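Local coordinates for protein esterase LipW (PDB 3QH4) that is a mycobacterial esterase of the alpha/beta hydrolase fold, probably hydrolysing ester bonds with strict substrate selectivity, at residues V187-R200 and V237-A249. Sequence-based numbering, arbitrary orientation.
Sequences VIFQLLHQPVLDDR and VPGRRGQLAGLPA
Arg200 and Arg240 lie with their guanidinium groups flat on each other, planes 17° apart and centres 4.7 Å apart, displaced so that CG of each covers one face of the other, offset toward the rim. Asp198 stands at the edge of Arg200 and Asp199 at the edge of Arg240, salt bridges that should offset the like charges. At the other end of the contact, Ala249 O sits over one face of the Phe189 ring, toward its rim. In this alpha/beta hydrolase fold the contact joins strand 189-193 and the loop after it to the lead-in of the neighbouring parallel strand 250-255. Arg240, extended from CG to NE, grips Asp199 side-on: NE reaches Asp199 OD1 at 2.8 Å and NH2 reaches Asp199 OD2 at 3.0 Å, both on syn lone pairs. A bend at chi3 (-72°) turns Arg200 back to Asp198, NE meeting the syn lone pair of OD1 at 2.9 Å and NH2 meeting OD2 tilted out of the carboxylate plane. Asp198 OD1 also accepts from the backbone N-H of Arg200, which comes from above that plane, closing an Asx turn. Nearby, Gly239 N, in the 3-10 segment 238-240, donates to Leu197 O. Pro248 packs its CG on Val187 CG1, and its carbonyl receives a weak bond from Gln190 NE2. Gln190 N donates to Ala249 O at 2.8 Å, and the same oxygen takes a CA-H...O contact from Phe189 CA at 3.3 Å.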
loop_
_atom_site.group_PDB
_atom_site.type_symbol
_atom_site.label_atom_id
_atom_site.label_comp_id
_atom_site.label_asym_id
_atom_site.label_seq_id
_atom_site.Cartn_x
_atom_site.Cartn_y
_atom_site.Cartn_z
ATOM N N VAL A 187 -5.701 6.919 15.196
ATOM C CA VAL A 187 -4.544 6.705 14.304
ATOM C C VAL A 187 -3.828 8.045 14.154
ATOM O O VAL A 187 -4.461 9.049 13.837
ATOM C CB VAL A 187 -5.032 6.195 12.905
ATOM C CG1 VAL A 187 -3.938 6.322 11.832
ATOM C CG2 VAL A 187 -5.508 4.711 13.008
ATOM N N ILE A 188 -2.514 8.070 14.394
ATOM C CA ILE A 188 -1.797 9.328 14.403
ATOM C C ILE A 188 -1.113 9.679 13.084
ATOM O O ILE A 188 -0.638 10.812 12.904
ATOM C CB ILE A 188 -0.765 9.425 15.547
ATOM C CG1 ILE A 188 0.386 8.422 15.353
ATOM C CG2 ILE A 188 -1.493 9.263 16.924
ATOM C CD1 ILE A 188 1.557 8.663 16.324
ATOM N N PHE A 189 -1.070 8.727 12.154
ATOM C CA PHE A 189 -0.394 9.011 10.901
ATOM C C PHE A 189 -0.848 8.029 9.851
ATOM O O PHE A 189 -1.106 6.860 10.183
ATOM C CB PHE A 189 1.122 8.872 11.067
ATOM C CG PHE A 189 1.913 9.562 9.981
ATOM C CD1 PHE A 189 2.173 10.931 10.063
ATOM C CD2 PHE A 189 2.401 8.839 8.887
ATOM C CE1 PHE A 189 2.919 11.573 9.062
ATOM C CE2 PHE A 189 3.112 9.477 7.857
ATOM C CZ PHE A 189 3.381 10.851 7.953
ATOM N N GLN A 190 -0.924 8.486 8.600
ATOM C CA GLN A 190 -1.178 7.562 7.477
ATOM C C GLN A 190 -0.107 7.731 6.410
ATOM O O GLN A 190 0.197 8.855 5.966
ATOM C CB GLN A 190 -2.593 7.744 6.875
ATOM C CG GLN A 190 -2.905 9.121 6.286
ATOM C CD GLN A 190 -4.313 9.190 5.660
ATOM O OE1 GLN A 190 -4.797 8.235 5.028
ATOM N NE2 GLN A 190 -4.996 10.302 5.909
ATOM N N LEU A 191 0.411 6.605 5.941
ATOM C CA LEU A 191 1.479 6.639 4.931
ATOM C C LEU A 191 0.954 5.942 3.684
ATOM O O LEU A 191 0.634 4.746 3.715
ATOM C CB LEU A 191 2.729 5.930 5.487
ATOM C CG LEU A 191 3.967 5.933 4.591
ATOM C CD1 LEU A 191 5.219 5.987 5.471
ATOM C CD2 LEU A 191 3.964 4.684 3.703
ATOM N N LEU A 192 0.756 6.727 2.632
ATOM C CA LEU A 192 0.093 6.236 1.412
ATOM C C LEU A 192 1.112 6.292 0.266
ATOM O O LEU A 192 1.382 7.368 -0.310
ATOM C CB LEU A 192 -1.148 7.078 1.081
ATOM C CG LEU A 192 -2.152 7.307 2.210
ATOM C CD1 LEU A 192 -3.261 8.252 1.764
ATOM C CD2 LEU A 192 -2.772 5.982 2.690
ATOM N N HIS A 193 1.692 5.142 -0.041
ATOM C CA HIS A 193 2.606 5.073 -1.180
ATOM C C HIS A 193 1.883 4.703 -2.475
ATOM O O HIS A 193 1.184 3.685 -2.541
ATOM C CB HIS A 193 3.790 4.125 -0.888
ATOM C CG HIS A 193 4.732 3.972 -2.045
ATOM N ND1 HIS A 193 5.225 5.054 -2.746
ATOM C CD2 HIS A 193 5.282 2.868 -2.613
ATOM C CE1 HIS A 193 6.024 4.622 -3.710
ATOM N NE2 HIS A 193 6.065 3.302 -3.658
ATOM N N GLN A 194 2.107 5.538 -3.492
ATOM C CA GLN A 194 1.495 5.431 -4.828
ATOM C C GLN A 194 0.052 4.882 -4.739
ATOM O O GLN A 194 -0.267 3.889 -5.410
ATOM C CB GLN A 194 2.416 4.591 -5.767
ATOM C CG GLN A 194 2.735 3.193 -5.198
ATOM C CD GLN A 194 3.678 2.353 -6.020
ATOM O OE1 GLN A 194 4.318 2.831 -6.956
ATOM N NE2 GLN A 194 3.791 1.077 -5.650
ATOM N N PRO A 195 -0.805 5.541 -3.931
ATOM C CA PRO A 195 -2.142 4.981 -3.633
ATOM C C PRO A 195 -3.140 4.980 -4.790
ATOM O O PRO A 195 -3.170 5.893 -5.625
ATOM C CB PRO A 195 -2.667 5.877 -2.511
ATOM C CG PRO A 195 -1.996 7.255 -2.773
ATOM C CD PRO A 195 -0.590 6.834 -3.236
ATOM N N VAL A 196 -3.890 3.898 -4.852
ATOM C CA VAL A 196 -5.077 3.809 -5.676
ATOM C C VAL A 196 -6.176 4.549 -4.895
ATOM O O VAL A 196 -6.452 4.183 -3.746
ATOM C CB VAL A 196 -5.413 2.316 -5.880
ATOM C CG1 VAL A 196 -6.798 2.198 -6.496
ATOM C CG2 VAL A 196 -4.323 1.681 -6.795
ATOM N N LEU A 197 -6.802 5.567 -5.501
ATOM C CA LEU A 197 -7.714 6.443 -4.765
ATOM C C LEU A 197 -9.063 6.684 -5.393
ATOM O O LEU A 197 -10.022 6.920 -4.663
ATOM C CB LEU A 197 -7.036 7.817 -4.508
ATOM C CG LEU A 197 -5.841 7.743 -3.572
ATOM C CD1 LEU A 197 -5.139 9.067 -3.614
ATOM C CD2 LEU A 197 -6.317 7.453 -2.167
ATOM N N ASP A 198 -9.157 6.606 -6.719
ATOM C CA ASP A 198 -10.361 7.096 -7.373
ATOM C C ASP A 198 -10.684 6.288 -8.624
ATOM O O ASP A 198 -9.861 6.208 -9.548
ATOM C CB ASP A 198 -10.180 8.582 -7.720
ATOM C CG ASP A 198 -11.510 9.321 -7.944
ATOM O OD1 ASP A 198 -12.523 8.701 -8.306
ATOM O OD2 ASP A 198 -11.550 10.566 -7.749
ATOM N N ASP A 199 -11.880 5.700 -8.663
ATOM C CA ASP A 199 -12.290 4.960 -9.865
ATOM C C ASP A 199 -12.579 5.864 -11.063
ATOM O O ASP A 199 -12.589 5.409 -12.206
ATOM C CB ASP A 199 -13.529 4.119 -9.558
ATOM C CG ASP A 199 -14.713 4.983 -9.231
ATOM O OD1 ASP A 199 -14.639 5.691 -8.200
ATOM O OD2 ASP A 199 -15.701 4.937 -10.012
ATOM N N ARG A 200 -12.814 7.142 -10.815
ATOM C CA ARG A 200 -13.129 8.072 -11.898
ATOM C C ARG A 200 -11.847 8.335 -12.690
ATOM O O ARG A 200 -10.815 8.539 -12.112
ATOM C CB ARG A 200 -13.687 9.366 -11.302
ATOM C CG ARG A 200 -15.062 9.135 -10.580
ATOM C CD ARG A 200 -15.513 10.405 -9.875
ATOM N NE ARG A 200 -14.698 10.654 -8.693
ATOM C CZ ARG A 200 -14.907 11.618 -7.795
ATOM N NH1 ARG A 200 -15.952 12.439 -7.896
ATOM N NH2 ARG A 200 -14.082 11.737 -6.760
ATOM N N VAL A 237 -14.197 3.925 -2.199
ATOM C CA VAL A 237 -13.335 4.762 -3.063
ATOM C C VAL A 237 -12.961 5.997 -2.267
ATOM O O VAL A 237 -13.717 6.960 -2.228
ATOM C CB VAL A 237 -14.087 5.195 -4.340
ATOM C CG1 VAL A 237 -13.148 5.972 -5.286
ATOM C CG2 VAL A 237 -14.710 3.924 -5.097
ATOM N N PRO A 238 -11.791 5.989 -1.607
ATOM C CA PRO A 238 -11.473 7.118 -0.735
ATOM C C PRO A 238 -11.484 8.483 -1.431
ATOM O O PRO A 238 -11.874 9.493 -0.798
ATOM C CB PRO A 238 -10.075 6.748 -0.180
ATOM C CG PRO A 238 -10.062 5.269 -0.185
ATOM C CD PRO A 238 -10.802 4.900 -1.478
ATOM N N GLY A 239 -11.120 8.541 -2.723
ATOM C CA GLY A 239 -11.054 9.792 -3.417
ATOM C C GLY A 239 -12.427 10.414 -3.620
ATOM O O GLY A 239 -12.526 11.618 -3.874
ATOM N N ARG A 240 -13.485 9.613 -3.485
ATOM C CA ARG A 240 -14.848 10.186 -3.544
ATOM C C ARG A 240 -15.354 10.830 -2.234
ATOM O O ARG A 240 -16.437 11.466 -2.231
ATOM C CB ARG A 240 -15.865 9.139 -4.040
ATOM C CG ARG A 240 -15.723 8.820 -5.532
ATOM C CD ARG A 240 -16.716 7.714 -5.877
ATOM N NE ARG A 240 -16.707 7.314 -7.287
ATOM C CZ ARG A 240 -17.549 7.759 -8.225
ATOM N NH1 ARG A 240 -18.409 8.729 -7.963
ATOM N NH2 ARG A 240 -17.510 7.248 -9.452
ATOM N N ARG A 241 -14.607 10.690 -1.138
ATOM C CA ARG A 241 -15.000 11.317 0.141
ATOM C C ARG A 241 -14.936 12.837 0.001
ATOM O O ARG A 241 -13.910 13.382 -0.418
ATOM C CB ARG A 241 -14.106 10.854 1.304
ATOM C CG ARG A 241 -14.547 11.452 2.646
ATOM C CD ARG A 241 -13.930 10.719 3.813
ATOM N NE ARG A 241 -14.194 9.275 3.755
ATOM C CZ ARG A 241 -15.394 8.695 3.909
ATOM N NH1 ARG A 241 -16.479 9.408 4.170
ATOM N NH2 ARG A 241 -15.491 7.374 3.851
ATOM N N GLY A 242 -16.048 13.499 0.318
ATOM C CA GLY A 242 -16.161 14.941 0.176
ATOM C C GLY A 242 -15.365 15.676 1.237
ATOM O O GLY A 242 -14.546 16.546 0.919
ATOM N N GLN A 243 -15.579 15.295 2.491
ATOM C CA GLN A 243 -14.954 16.012 3.633
ATOM C C GLN A 243 -13.768 15.255 4.189
ATOM O O GLN A 243 -13.913 14.157 4.729
ATOM C CB GLN A 243 -15.997 16.208 4.748
ATOM C CG GLN A 243 -15.432 16.865 6.012
ATOM C CD GLN A 243 -14.883 18.259 5.744
ATOM O OE1 GLN A 243 -13.720 18.423 5.379
ATOM N NE2 GLN A 243 -15.743 19.270 5.866
ATOM N N LEU A 244 -12.579 15.843 4.055
ATOM C CA LEU A 244 -11.352 15.193 4.525
ATOM C C LEU A 244 -10.833 15.751 5.853
ATOM O O LEU A 244 -9.792 15.301 6.340
ATOM C CB LEU A 244 -10.264 15.304 3.455
ATOM C CG LEU A 244 -10.605 14.706 2.077
ATOM C CD1 LEU A 244 -9.380 14.777 1.174
ATOM C CD2 LEU A 244 -11.112 13.249 2.195
ATOM N N ALA A 245 -11.540 16.724 6.427
ATOM C CA ALA A 245 -11.065 17.321 7.679
ATOM C C ALA A 245 -10.983 16.273 8.763
ATOM O O ALA A 245 -11.854 15.399 8.876
ATOM C CB ALA A 245 -11.951 18.483 8.125
ATOM N N GLY A 246 -9.921 16.347 9.560
ATOM C CA GLY A 246 -9.786 15.454 10.703
ATOM C C GLY A 246 -9.081 14.135 10.440
ATOM O O GLY A 246 -8.839 13.360 11.389
ATOM N N LEU A 247 -8.764 13.857 9.178
ATOM C CA LEU A 247 -7.928 12.691 8.870
ATOM C C LEU A 247 -6.519 12.871 9.445
ATOM O O LEU A 247 -6.080 14.016 9.668
ATOM C CB LEU A 247 -7.874 12.447 7.359
ATOM C CG LEU A 247 -9.215 12.016 6.756
ATOM C CD1 LEU A 247 -9.111 11.925 5.226
ATOM C CD2 LEU A 247 -9.697 10.647 7.322
ATOM N N PRO A 248 -5.821 11.748 9.726
ATOM C CA PRO A 248 -4.475 11.815 10.296
ATOM C C PRO A 248 -3.480 12.469 9.344
ATOM O O PRO A 248 -3.639 12.375 8.114
ATOM C CB PRO A 248 -4.079 10.350 10.527
ATOM C CG PRO A 248 -5.203 9.522 10.053
ATOM C CD PRO A 248 -6.295 10.367 9.519
ATOM N N ALA A 249 -2.481 13.122 9.936
ATOM C CA ALA A 249 -1.297 13.569 9.212
ATOM C C ALA A 249 -0.828 12.497 8.223
ATOM O O ALA A 249 -0.888 11.295 8.511
ATOM C CB ALA A 249 -0.208 13.907 10.184
HETATM O O HOH W 1 -7.046 11.081 12.988
HETATM O O HOH W 2 -2.408 13.144 12.809
#